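PDB 5Z0Q: aminotransferase, class I and II from Erwinia tasmaniensis, which is a pyridoxal-5'-phosphate-binding protein of the class I and II aminotransferase family. Local coordinates for residues 43-48 with 368-373; 240-245 with 291-296. All coordinates share one frame; numbering follows the deposited sequence.

Contact 1. Residues 43-48 with 368-373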
ATOM      1  N   THR A  43      12.152  -9.596  13.251  1.00 29.40           N
ATOM      2  CA  THR A  43      13.322  -9.682  14.108  1.00 32.24           C
ATOM      3  C   THR A  43      13.665  -8.314  14.686  1.00 30.15           C
ATOM      4  O   THR A  43      13.223  -7.272  14.195  1.00 27.50           O
ATOM      5  CB  THR A  43      14.518 -10.247  13.337  1.00 33.99           C
ATOM      6  OG1 THR A  43      14.832  -9.388  12.233  1.00 32.04           O
ATOM      7  CG2 THR A  43      14.203 -11.642  12.814  1.00 26.60           C
ATOM      8  N   ASP A  44      14.458  -8.331  15.758  1.00 30.06           N
ATOM      9  CA  ASP A  44      14.947  -7.116  16.392  1.00 33.69           C
ATOM     10  C   ASP A  44      16.283  -6.660  15.818  1.00 29.73           C
ATOM     11  O   ASP A  44      16.991  -5.876  16.461  1.00 33.25           O
ATOM     12  CB  ASP A  44      15.068  -7.324  17.903  1.00 27.03           C
ATOM     13  CG  ASP A  44      13.741  -7.666  18.553  1.00 31.02           C
ATOM     14  OD1 ASP A  44      12.698  -7.170  18.077  1.00 31.10           O
ATOM     15  OD2 ASP A  44      13.740  -8.430  19.541  1.00 28.78           O
ATOM     16  N   PHE A  45      16.637  -7.126  14.624  1.00 26.30           N
ATOM     17  CA  PHE A  45      17.946  -6.866  14.045  1.00 26.26           C
ATOM     18  C   PHE A  45      17.921  -5.611  13.184  1.00 27.13           C
ATOM     19  O   PHE A  45      16.994  -5.398  12.397  1.00 30.40           O
ATOM     20  CB  PHE A  45      18.408  -8.061  13.207  1.00 27.88           C
ATOM     21  CG  PHE A  45      18.458  -9.354  13.969  1.00 31.15           C
ATOM     22  CD1 PHE A  45      18.812  -9.374  15.308  1.00 32.93           C
ATOM     23  CD2 PHE A  45      18.144 -10.551  13.347  1.00 29.72           C
ATOM     24  CE1 PHE A  45      18.855 -10.563  16.011  1.00 32.72           C
ATOM     25  CE2 PHE A  45      18.186 -11.744  14.045  1.00 28.56           C
ATOM     26  CZ  PHE A  45      18.542 -11.750  15.378  1.00 24.99           C
ATOM     27  N   ARG A  46      18.948  -4.782  13.345  1.00 25.16           N
ATOM     28  CA  ARG A  46      19.130  -3.625  12.481  1.00 28.18           C
ATOM     29  C   ARG A  46      19.352  -4.076  11.042  1.00 26.47           C
ATOM     30  O   ARG A  46      20.020  -5.082  10.786  1.00 25.35           O
ATOM     31  CB  ARG A  46      20.313  -2.794  12.982  1.00 30.56           C
ATOM     32  CG  ARG A  46      20.806  -1.708  12.041  1.00 33.29           C
ATOM     33  CD  ARG A  46      22.053  -1.050  12.615  1.00 34.98           C
ATOM     34  NE  ARG A  46      22.775  -0.246  11.631  1.00 38.39           N
ATOM     35  CZ  ARG A  46      22.648   1.070  11.502  1.00 38.16           C
ATOM     36  NH1 ARG A  46      21.821   1.741  12.292  1.00 35.35           N
ATOM     37  NH2 ARG A  46      23.348   1.716  10.579  1.00 46.87           N
ATOM     38  N   ALA A  47      18.772  -3.334  10.100  1.00 27.33           N
ATOM     39  CA  ALA A  47      18.880  -3.696   8.694  1.00 23.40           C
ATOM     40  C   ALA A  47      20.331  -3.616   8.227  1.00 24.80           C
ATOM     41  O   ALA A  47      21.174  -2.948   8.832  1.00 32.59           O
ATOM     42  CB  ALA A  47      17.999  -2.788   7.836  1.00 18.79           C
ATOM     43  N   ALA A  48      20.616  -4.319   7.132  1.00 24.44           N
ATOM     44  CA  ALA A  48      21.965  -4.346   6.584  1.00 23.09           C
ATOM     45  C   ALA A  48      22.410  -2.946   6.180  1.00 26.39           C
ATOM     46  O   ALA A  48      21.593  -2.076   5.862  1.00 28.61           O
ATOM     47  CB  ALA A  48      22.031  -5.286   5.378  1.00 23.04           C
ATOM     48  N   GLY A 368      13.912 -14.672  16.805  1.00 24.65           N
ATOM     49  CA  GLY A 368      14.652 -13.726  15.995  1.00 23.59           C
ATOM     50  C   GLY A 368      15.021 -12.495  16.796  1.00 25.06           C
ATOM     51  O   GLY A 368      14.385 -11.443  16.673  1.00 24.70           O
ATOM     52  N   CYS A 369      16.052 -12.621  17.625  1.00 24.88           N
ATOM     53  CA  CYS A 369      16.427 -11.589  18.579  1.00 25.68           C
ATOM     54  C   CYS A 369      17.846 -11.874  19.051  1.00 28.59           C
ATOM     55  O   CYS A 369      18.363 -12.976  18.830  1.00 26.40           O
ATOM     56  CB  CYS A 369      15.452 -11.558  19.768  1.00 25.88           C
ATOM     57  SG  CYS A 369      15.307 -13.132  20.636  1.00 31.72           S
ATOM     58  N   PRO A 370      18.509 -10.902  19.683  1.00 29.52           N
ATOM     59  CA  PRO A 370      19.838 -11.175  20.242  1.00 28.31           C
ATOM     60  C   PRO A 370      19.783 -12.296  21.270  1.00 27.10           C
ATOM     61  O   PRO A 370      18.793 -12.466  21.985  1.00 30.04           O
ATOM     62  CB  PRO A 370      20.242  -9.840  20.881  1.00 30.06           C
ATOM     63  CG  PRO A 370      18.970  -9.064  21.008  1.00 38.38           C
ATOM     64  CD  PRO A 370      18.137  -9.487  19.845  1.00 36.44           C
ATOM     65  N   ARG A 371      20.871 -13.068  21.328  1.00 28.41           N
ATOM     66  CA  ARG A 371      20.896 -14.268  22.158  1.00 29.69           C
ATOM     67  C   ARG A 371      20.706 -13.946  23.634  1.00 30.97           C
ATOM     68  O   ARG A 371      20.169 -14.769  24.385  1.00 31.24           O
ATOM     69  CB  ARG A 371      22.208 -15.023  21.935  1.00 32.54           C
ATOM     70  CG  ARG A 371      22.274 -16.381  22.608  1.00 33.29           C
ATOM     71  CD  ARG A 371      23.504 -17.160  22.166  1.00 42.73           C
ATOM     72  NE  ARG A 371      23.499 -17.422  20.729  1.00 47.82           N
ATOM     73  CZ  ARG A 371      24.351 -16.876  19.866  1.00 46.34           C
ATOM     74  NH1 ARG A 371      25.290 -16.043  20.296  1.00 50.49           N
ATOM     75  NH2 ARG A 371      24.272 -17.169  18.575  1.00 38.21           N
ATOM     76  N   GLN A 372      21.131 -12.758  24.070  1.00 31.20           N
ATOM     77  CA  GLN A 372      20.935 -12.375  25.465  1.00 34.68           C
ATOM     78  C   GLN A 372      19.453 -12.296  25.811  1.00 35.48           C
ATOM     79  O   GLN A 372      19.043 -12.664  26.918  1.00 33.97           O
ATOM     80  CB  GLN A 372      21.626 -11.042  25.746  1.00 38.47           C
ATOM     81  CG  GLN A 372      21.617 -10.633  27.209  1.00 41.27           C
ATOM     82  CD  GLN A 372      22.154  -9.233  27.426  1.00 52.70           C
ATOM     83  OE1 GLN A 372      21.397  -8.305  27.713  1.00 62.68           O
ATOM     84  NE2 GLN A 372      23.465  -9.073  27.294  1.00 48.56           N
ATOM     85  N   LEU A 373      18.630 -11.822  24.871  1.00 33.13           N
ATOM     86  CA  LEU A 373      17.192 -11.773  25.109  1.00 26.28           C
ATOM     87  C   LEU A 373      16.566 -13.161  25.042  1.00 28.44           C
ATOM     88  O   LEU A 373      15.559 -13.419  25.711  1.00 25.44           O
ATOM     89  CB  LEU A 373      16.524 -10.834  24.104  1.00 28.29           C
ATOM     90  CG  LEU A 373      15.024 -10.590  24.284  1.00 34.83           C
ATOM     91  CD1 LEU A 373      14.729 -10.056  25.679  1.00 26.81           C
ATOM     92  CD2 LEU A 373      14.500  -9.637  23.220  1.00 30.77           C
TER
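Phe45 reaches across to the 368-373 segment with the far end of its ring. CE1 and CZ lie against the Cys369 backbone, and CE1 comes 3.5 Å from Cys369 C. Pro370 N sits near the plane of the ring, at its edge. The ring of Pro370 adds an apolar touch through CD, 4.0 Å from Phe45 CE1. Phe45 holds CG anti to its own carbonyl carbon (chi1 -57°), and this turns the ring toward Cys369.

The contact joins the loop between strand 36-38 and helix 49-59 to the start of helix 371-385, for which Pro370 is the N-cap residue. The family points to the fold type I architecture of pyridoxal-phosphate enzymes, and here parts from near the two ends of the chain meet. One backbone hydrogen bond crosses here, from Asp44 N to Gly368 O (3.2 Å). The same oxygen receives a CA-H...O contact from Thr43 CA. Thr43 CG2 rests on Gly368 CA at 3.8 Å.

The carboxylate of Asp44 is buried. Its OD2 lies 3.6 Å from Cys369 CB and 3.9 Å from Leu373 CD2, and the Asp44 and Leu373 side chains cross at about a right angle. OD1 is hydrogen-bonded to Trp27 NE1.

Contact 2. Residues 240-245 with 291-296. With PLP (pyridoxal-5'-phosphate), chain M.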
ATOM      1  N   LYS A 240      10.871 -10.420   5.321  1.00 29.28           N
ATOM      2  CA  LYS A 240      11.275 -11.167   6.503  1.00 23.86           C
ATOM      3  C   LYS A 240      12.733 -11.597   6.459  1.00 24.27           C
ATOM      4  O   LYS A 240      13.349 -11.773   7.516  1.00 27.70           O
ATOM      5  CB  LYS A 240      10.385 -12.398   6.677  1.00 29.71           C
ATOM      6  CG  LYS A 240       8.920 -12.062   6.837  1.00 33.06           C
ATOM      7  CD  LYS A 240       8.124 -13.274   7.267  1.00 36.02           C
ATOM      8  CE  LYS A 240       7.248 -12.941   8.456  1.00 36.70           C
ATOM      9  NZ  LYS A 240       6.350 -11.788   8.179  1.00 39.17           N
ATOM     10  N   SER A 241      13.294 -11.773   5.262  1.00 27.58           N
ATOM     11  CA  SER A 241      14.695 -12.161   5.160  1.00 23.11           C
ATOM     12  C   SER A 241      15.607 -11.067   5.697  1.00 26.25           C
ATOM     13  O   SER A 241      16.641 -11.357   6.310  1.00 33.57           O
ATOM     14  CB  SER A 241      15.041 -12.478   3.704  1.00 23.73           C
ATOM     15  OG  SER A 241      14.042 -13.290   3.113  1.00 40.72           O
ATOM     16  N   PHE A 242      15.238  -9.803   5.484  1.00 23.65           N
ATOM     17  CA  PHE A 242      16.076  -8.672   5.859  1.00 20.83           C
ATOM     18  C   PHE A 242      15.379  -7.715   6.817  1.00 21.84           C
ATOM     19  O   PHE A 242      15.859  -6.592   7.011  1.00 22.55           O
ATOM     20  CB  PHE A 242      16.540  -7.927   4.604  1.00 23.54           C
ATOM     21  CG  PHE A 242      17.398  -8.759   3.694  1.00 23.12           C
ATOM     22  CD1 PHE A 242      16.825  -9.586   2.740  1.00 22.13           C
ATOM     23  CD2 PHE A 242      18.778  -8.725   3.803  1.00 26.08           C
ATOM     24  CE1 PHE A 242      17.613 -10.360   1.909  1.00 26.41           C
ATOM     25  CE2 PHE A 242      19.572  -9.495   2.975  1.00 28.05           C
ATOM     26  CZ  PHE A 242      18.988 -10.313   2.026  1.00 31.61           C
ATOM     27  N   ASN A 243      14.259  -8.129   7.413  1.00 25.27           N
ATOM     28  CA  ASN A 243      13.569  -7.358   8.448  1.00 23.39           C
ATOM     29  C   ASN A 243      13.139  -5.983   7.930  1.00 19.34           C
ATOM     30  O   ASN A 243      13.389  -4.950   8.554  1.00 15.85           O
ATOM     31  CB  ASN A 243      14.440  -7.229   9.700  1.00 19.59           C
ATOM     32  CG  ASN A 243      13.639  -6.884  10.937  1.00 26.76           C
ATOM     33  OD1 ASN A 243      12.433  -7.126  10.998  1.00 29.66           O
ATOM     34  ND2 ASN A 243      14.308  -6.322  11.937  1.00 27.32           N
ATOM     35  N   ILE A 244      12.482  -5.978   6.771  1.00 19.16           N
ATOM     36  CA  ILE A 244      11.988  -4.739   6.180  1.00 24.10           C
ATOM     37  C   ILE A 244      10.497  -4.871   5.888  1.00 27.04           C
ATOM     38  O   ILE A 244       9.992  -4.322   4.903  1.00 27.14           O
ATOM     39  CB  ILE A 244      12.774  -4.368   4.907  1.00 22.18           C
ATOM     40  CG1 ILE A 244      12.780  -5.532   3.915  1.00 17.16           C
ATOM     41  CG2 ILE A 244      14.198  -3.953   5.258  1.00 23.17           C
ATOM     42  CD1 ILE A 244      13.466  -5.208   2.606  1.00 15.61           C
ATOM     43  N   ALA A 245       9.783  -5.597   6.752  1.00 25.46           N
ATOM     44  CA  ALA A 245       8.342  -5.734   6.590  1.00 22.72           C
ATOM     45  C   ALA A 245       7.609  -4.418   6.816  1.00 27.78           C
ATOM     46  O   ALA A 245       6.498  -4.246   6.301  1.00 28.24           O
ATOM     47  CB  ALA A 245       7.805  -6.805   7.541  1.00 30.40           C
ATOM     48  N   PRO A 291      25.715 -11.272   2.185  1.00 27.43           N
ATOM     49  CA  PRO A 291      26.599 -11.556   3.328  1.00 26.11           C
ATOM     50  C   PRO A 291      25.947 -11.280   4.671  1.00 28.67           C
ATOM     51  O   PRO A 291      26.229 -11.987   5.646  1.00 29.59           O
ATOM     52  CB  PRO A 291      27.800 -10.634   3.080  1.00 18.90           C
ATOM     53  CG  PRO A 291      27.802 -10.415   1.615  1.00 18.37           C
ATOM     54  CD  PRO A 291      26.359 -10.360   1.221  1.00 18.43           C
ATOM     55  N   TRP A 292      25.080 -10.267   4.752  1.00 24.88           N
ATOM     56  CA  TRP A 292      24.333 -10.032   5.982  1.00 24.50           C
ATOM     57  C   TRP A 292      23.364 -11.174   6.256  1.00 24.82           C
ATOM     58  O   TRP A 292      23.242 -11.632   7.398  1.00 22.48           O
ATOM     59  CB  TRP A 292      23.588  -8.698   5.890  1.00 29.48           C
ATOM     60  CG  TRP A 292      22.826  -8.333   7.132  1.00 25.77           C
ATOM     61  CD1 TRP A 292      23.264  -7.549   8.161  1.00 20.35           C
ATOM     62  CD2 TRP A 292      21.491  -8.733   7.473  1.00 25.79           C
ATOM     63  NE1 TRP A 292      22.286  -7.437   9.120  1.00 24.01           N
ATOM     64  CE2 TRP A 292      21.188  -8.154   8.723  1.00 26.85           C
ATOM     65  CE3 TRP A 292      20.522  -9.522   6.844  1.00 26.51           C
ATOM     66  CZ2 TRP A 292      19.958  -8.342   9.356  1.00 27.53           C
ATOM     67  CZ3 TRP A 292      19.302  -9.708   7.474  1.00 26.05           C
ATOM     68  CH2 TRP A 292      19.032  -9.121   8.717  1.00 18.56           C
ATOM     69  N   LEU A 293      22.670 -11.648   5.220  1.00 25.13           N
ATOM     70  CA  LEU A 293      21.739 -12.758   5.393  1.00 25.24           C
ATOM     71  C   LEU A 293      22.462 -14.045   5.767  1.00 32.42           C
ATOM     72  O   LEU A 293      21.923 -14.857   6.526  1.00 32.26           O
ATOM     73  CB  LEU A 293      20.919 -12.955   4.118  1.00 28.75           C
ATOM     74  CG  LEU A 293      19.876 -14.076   4.115  1.00 28.06           C
ATOM     75  CD1 LEU A 293      18.854 -13.870   5.223  1.00 24.75           C
ATOM     76  CD2 LEU A 293      19.193 -14.160   2.759  1.00 23.93           C
ATOM     77  N   ASP A 294      23.677 -14.248   5.249  1.00 33.29           N
ATOM     78  CA  ASP A 294      24.449 -15.429   5.623  1.00 28.19           C
ATOM     79  C   ASP A 294      24.784 -15.418   7.109  1.00 28.72           C
ATOM     80  O   ASP A 294      24.719 -16.458   7.775  1.00 29.55           O
ATOM     81  CB  ASP A 294      25.729 -15.512   4.788  1.00 27.69           C
ATOM     82  CG  ASP A 294      25.467 -15.929   3.354  1.00 38.64           C
ATOM     83  OD1 ASP A 294      24.517 -16.706   3.122  1.00 41.42           O
ATOM     84  OD2 ASP A 294      26.215 -15.481   2.457  1.00 36.99           O
ATOM     85  N   ALA A 295      25.138 -14.249   7.648  1.00 28.63           N
ATOM     86  CA  ALA A 295      25.491 -14.162   9.060  1.00 25.04           C
ATOM     87  C   ALA A 295      24.267 -14.284   9.958  1.00 28.91           C
ATOM     88  O   ALA A 295      24.385 -14.729  11.105  1.00 31.65           O
ATOM     89  CB  ALA A 295      26.226 -12.852   9.339  1.00 23.80           C
ATOM     90  N   GLN A 296      23.090 -13.894   9.463  1.00 28.13           N
ATOM     91  CA  GLN A 296      21.879 -14.041  10.261  1.00 23.86           C
ATOM     92  C   GLN A 296      21.465 -15.501  10.381  1.00 29.62           C
ATOM     93  O   GLN A 296      20.936 -15.910  11.421  1.00 27.41           O
ATOM     94  CB  GLN A 296      20.740 -13.218   9.658  1.00 24.96           C
ATOM     95  CG  GLN A 296      19.478 -13.182  10.511  1.00 22.77           C
ATOM     96  CD  GLN A 296      18.295 -12.566   9.786  1.00 22.54           C
ATOM     97  OE1 GLN A 296      18.237 -12.564   8.557  1.00 27.76           O
ATOM     98  NE2 GLN A 296      17.344 -12.038  10.548  1.00 30.58           N
TER
HETATM   99  N1  PLP M 401       3.391 -14.573   4.576  1.00 34.00           N
HETATM  100  C2  PLP M 401       3.767 -15.324   5.671  1.00 34.69           C
HETATM  101  C2A PLP M 401       3.580 -16.813   5.661  1.00 34.89           C
HETATM  102  C3  PLP M 401       4.324 -14.703   6.783  1.00 36.53           C
HETATM  103  O3  PLP M 401       4.698 -15.448   7.870  1.00 36.52           O
HETATM  104  C4  PLP M 401       4.500 -13.323   6.791  1.00 42.98           C
HETATM  105  C4A PLP M 401       5.257 -12.670   7.909  1.00 41.52           C
HETATM  106  C5  PLP M 401       4.114 -12.572   5.687  1.00 44.62           C
HETATM  107  C6  PLP M 401       3.561 -13.203   4.579  1.00 39.34           C
HETATM  108  C5A PLP M 401       4.310 -11.073   5.706  1.00 45.84           C
HETATM  109  O4P PLP M 401       3.435 -10.436   4.802  1.00 42.80           O
HETATM  110  P   PLP M 401       3.268  -8.835   4.858  1.00 47.94           P
HETATM  111  O1P PLP M 401       3.005  -8.408   6.283  1.00 46.57           O
HETATM  112  O2P PLP M 401       2.113  -8.407   3.983  1.00 41.25           O
HETATM  113  O3P PLP M 401       4.546  -8.203   4.362  1.00 44.89           O
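Phe242 packs against Trp292 and Leu293 in a buried, largely apolar contact between a loop and a helix. The loop runs from strand 232-236 to strand 250-253 and carries the lysine bonded to pyridoxal-5'-phosphate. The helix is 290-313, met close to its first turn.

The planes of the Phe242 and Trp292 rings differ by 26°, but the rings are displaced past each other and share little face area. The centroid of the Phe242 ring is 5.7 Å from that of the Trp292 six-membered ring. The closest touch is at the rims, Phe242 CD2 with Trp292 CE3 at 3.6 Å. Leu293 crosses Phe242 at about a right angle. Its CB and CD2 meet the far end of the phenyl ring, with Leu293 CB 3.9 Å from Phe242 CZ.

Trp292 and Leu293 both hold CG anti to the backbone N (chi1 -178° and -180°), which carries both side chains from the helix to the loop. There they gather round the backbone oxygen of Ser241. Trp292 CZ3 approaches it at 3.3 Å, with the oxygen at the edge of the indole and in its plane. Leu293 CD1 is 3.5 Å from Ser241 O. The hydroxyl of Ser241 is engaged elsewhere, in a hydrogen bond with Asp209.

Lys240 points away from the helix. Its chain bends near the end, and NZ is bonded covalently to C4A of pyridoxal-5'-phosphate at 1.4 Å. NZ also has a hydrogen bond with Tyr66 OH of the second subunit, which is hydrogen-bonded to pyridoxal-5'-phosphate too. Val100 N and Val101 N also hydrogen-bond to pyridoxal-5'-phosphate. With the family, a partner-subunit residue at this site is consistent with a dimeric fold type I pyridoxal-phosphate enzyme.

How the contacts relate
Contacts 1 and 2 adjoin each other, with centres about 10 Å apart. Asn243 of the 240-245 loop joins them: its ND2 lies 2.9 Å from Phe45 O, a probable hydrogen bond. Helix 290-313 provides a second meeting place. Arg46 O is 3.6 Å from Trp292 CZ2, and the ring of Phe45 packs on Gln296. Along the sequence, both segments of contact 2 fall between those of contact 1. Contact 2 holds the lysine bonded to pyridoxal-5'-phosphate, whereas in contact 1 the side chain of Thr43 stays about 10 Å from a bound pyridoxal-5'-phosphate. Both contacts also touch the second subunit, for example through Ala47 in contact 1 and Asn243 in contact 2.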